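Local coordinates for protein putative exonuclease (Eubacterium rectale, PDB 3L0A) that binds zinc and is probably a hydrolase, a putative exonuclease of the PDDEXK nuclease clan, at residues 145-150 / 191-196. Sequence-based numbering, arbitrary orientation.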
loop_
_atom_site.group_PDB
_atom_site.type_symbol
_atom_site.label_atom_id
_atom_site.label_comp_id
_atom_site.label_asym_id
_atom_site.label_seq_id
_atom_site.Cartn_x
_atom_site.Cartn_y
_atom_site.Cartn_z
ATOM N N LYS A 145 -7.171 19.200 -13.868
ATOM C CA LYS A 145 -7.011 18.307 -12.729
ATOM C C LYS A 145 -5.665 17.603 -12.788
ATOM O O LYS A 145 -5.307 17.029 -13.822
ATOM C CB LYS A 145 -8.121 17.275 -12.729
ATOM C CG LYS A 145 -9.476 17.918 -12.669
ATOM C CD LYS A 145 -10.513 17.124 -11.943
ATOM C CE LYS A 145 -11.843 17.828 -12.099
ATOM N NZ LYS A 145 -11.976 18.889 -11.072
ATOM N N VAL A 146 -4.939 17.648 -11.672
ATOM C CA VAL A 146 -3.706 16.926 -11.513
ATOM C C VAL A 146 -4.006 15.746 -10.564
ATOM O O VAL A 146 -4.385 15.961 -9.438
ATOM C CB VAL A 146 -2.598 17.827 -10.965
ATOM C CG1 VAL A 146 -1.327 16.976 -10.696
ATOM C CG2 VAL A 146 -2.253 18.928 -11.964
HETATM N N MSE A 147 -3.888 14.516 -11.043
HETATM C CA MSE A 147 -4.277 13.343 -10.250
HETATM C C MSE A 147 -3.201 12.217 -10.286
HETATM O O MSE A 147 -2.219 12.326 -11.016
HETATM C CB MSE A 147 -5.652 12.882 -10.761
HETATM C CG MSE A 147 -5.623 12.258 -12.126
HETATM SE SE MSE A 147 -7.387 12.152 -13.072
HETATM C CE MSE A 147 -7.642 13.991 -13.445
ATOM N N ALA A 148 -3.395 11.136 -9.518
ATOM C CA ALA A 148 -2.474 9.993 -9.512
ATOM C C ALA A 148 -2.540 9.212 -10.813
ATOM O O ALA A 148 -1.495 8.798 -11.388
ATOM C CB ALA A 148 -2.771 9.035 -8.267
ATOM N N SER A 149 -3.761 9.017 -11.293
ATOM C CA SER A 149 -4.035 8.234 -12.504
ATOM C C SER A 149 -5.289 8.662 -13.235
ATOM O O SER A 149 -6.325 8.918 -12.619
ATOM C CB SER A 149 -4.201 6.735 -12.156
ATOM O OG SER A 149 -4.008 5.920 -13.321
ATOM N N ILE A 150 -5.176 8.708 -14.570
ATOM C CA ILE A 150 -6.297 8.843 -15.486
ATOM C C ILE A 150 -6.941 7.493 -15.836
ATOM O O ILE A 150 -8.154 7.383 -15.911
ATOM C CB ILE A 150 -5.810 9.491 -16.816
ATOM C CG1 ILE A 150 -5.451 10.976 -16.597
ATOM C CG2 ILE A 150 -6.827 9.308 -17.890
ATOM C CD1 ILE A 150 -4.686 11.622 -17.764
ATOM N N PHE A 191 -18.023 20.009 -21.860
ATOM C CA PHE A 191 -17.166 20.017 -20.698
ATOM C C PHE A 191 -16.041 19.014 -20.919
ATOM O O PHE A 191 -16.286 17.847 -21.261
ATOM C CB PHE A 191 -17.977 19.664 -19.457
ATOM C CG PHE A 191 -17.188 19.718 -18.184
ATOM C CD1 PHE A 191 -16.875 20.931 -17.600
ATOM C CD2 PHE A 191 -16.764 18.550 -17.562
ATOM C CE1 PHE A 191 -16.111 20.992 -16.447
ATOM C CE2 PHE A 191 -16.032 18.596 -16.413
ATOM C CZ PHE A 191 -15.709 19.828 -15.839
ATOM N N PHE A 192 -14.814 19.513 -20.741
ATOM C CA PHE A 192 -13.577 18.756 -20.854
ATOM C C PHE A 192 -12.757 18.873 -19.571
ATOM O O PHE A 192 -12.632 19.961 -18.998
ATOM C CB PHE A 192 -12.729 19.325 -21.972
ATOM C CG PHE A 192 -13.388 19.309 -23.324
ATOM C CD1 PHE A 192 -14.151 20.389 -23.752
ATOM C CD2 PHE A 192 -13.212 18.222 -24.185
ATOM C CE1 PHE A 192 -14.764 20.377 -25.015
ATOM C CE2 PHE A 192 -13.787 18.221 -25.469
ATOM C CZ PHE A 192 -14.572 19.304 -25.875
ATOM N N ILE A 193 -12.216 17.745 -19.132
ATOM C CA ILE A 193 -11.194 17.691 -18.098
ATOM C C ILE A 193 -9.843 17.603 -18.764
ATOM O O ILE A 193 -9.613 16.761 -19.648
ATOM C CB ILE A 193 -11.416 16.484 -17.174
ATOM C CG1 ILE A 193 -12.668 16.731 -16.311
ATOM C CG2 ILE A 193 -10.186 16.242 -16.295
ATOM C CD1 ILE A 193 -13.267 15.482 -15.677
ATOM N N ALA A 194 -8.954 18.515 -18.401
ATOM C CA ALA A 194 -7.606 18.502 -18.941
ATOM C C ALA A 194 -6.773 17.836 -17.858
ATOM O O ALA A 194 -6.356 18.488 -16.900
ATOM C CB ALA A 194 -7.119 19.944 -19.240
ATOM N N GLY A 195 -6.573 16.528 -17.974
ATOM C CA GLY A 195 -5.897 15.775 -16.945
ATOM C C GLY A 195 -4.403 15.575 -17.144
ATOM O O GLY A 195 -3.941 15.290 -18.280
ATOM N N ALA A 196 -3.651 15.683 -16.040
ATOM C CA ALA A 196 -2.235 15.314 -16.013
ATOM C C ALA A 196 -2.003 14.517 -14.766
ATOM O O ALA A 196 -2.671 14.744 -13.775
ATOM C CB ALA A 196 -1.350 16.541 -16.041
#
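Lys145 meets strand 191-197 with its backbone and its aliphatic stem at once. Its N-H reaches Ala194 O at 3.2 Å, a donor lying well above the plane of that carbonyl, while Lys145 O takes the N-H of Ala196 at 3.1 Å, almost head-on. The same oxygen also receives a CA-H...O contact from Gly195, its parallel bridge partner. With CG set beside the backbone N (chi1 -59°), the methylenes of Lys145 slant across Ile193, Lys145 CG lying 4.1 Å from Ile193 CG2. A long apolar stem tipped with a charge suits this spot: NZ goes on to a salt bridge with Asp143 and a hydrogen bond to Gln173, and Tyr170 offers a cation-pi partner. Asp143 and Lys145, two apart on one strand, recall the acidic-x-lysine motif of PDDEXK nucleases, so the Lys145 end of the contact probably borders the active site. The two parallel strands are joined by a beta-alpha-beta crossover through helix 170-185.

Val146, a beta-branched residue at ease in a strand, turns to the sheet face that carries Ala196, and both pack on Ile97 of helix 89-102. The ladder continues at Met147, a selenomethionine, whose N-H binds Ala196 O at 3.0 Å; its backbone also bonds to that of Lys198. Its CG occupies the position between backbone N and carbonyl carbon (chi1 71°), and a bend at chi3 brings Met147 CE within 4.4 Å of Ile193 CG2 and close to the CA of Gly195. Glycine, lacking a side chain, suits position 195, where the selenomethionine methyl and Ile150 both close in. After the turn, Ile150 comes back to lay CD1 3.8 Å from Gly195 O, and it also packs against Leu262 of a second subunit.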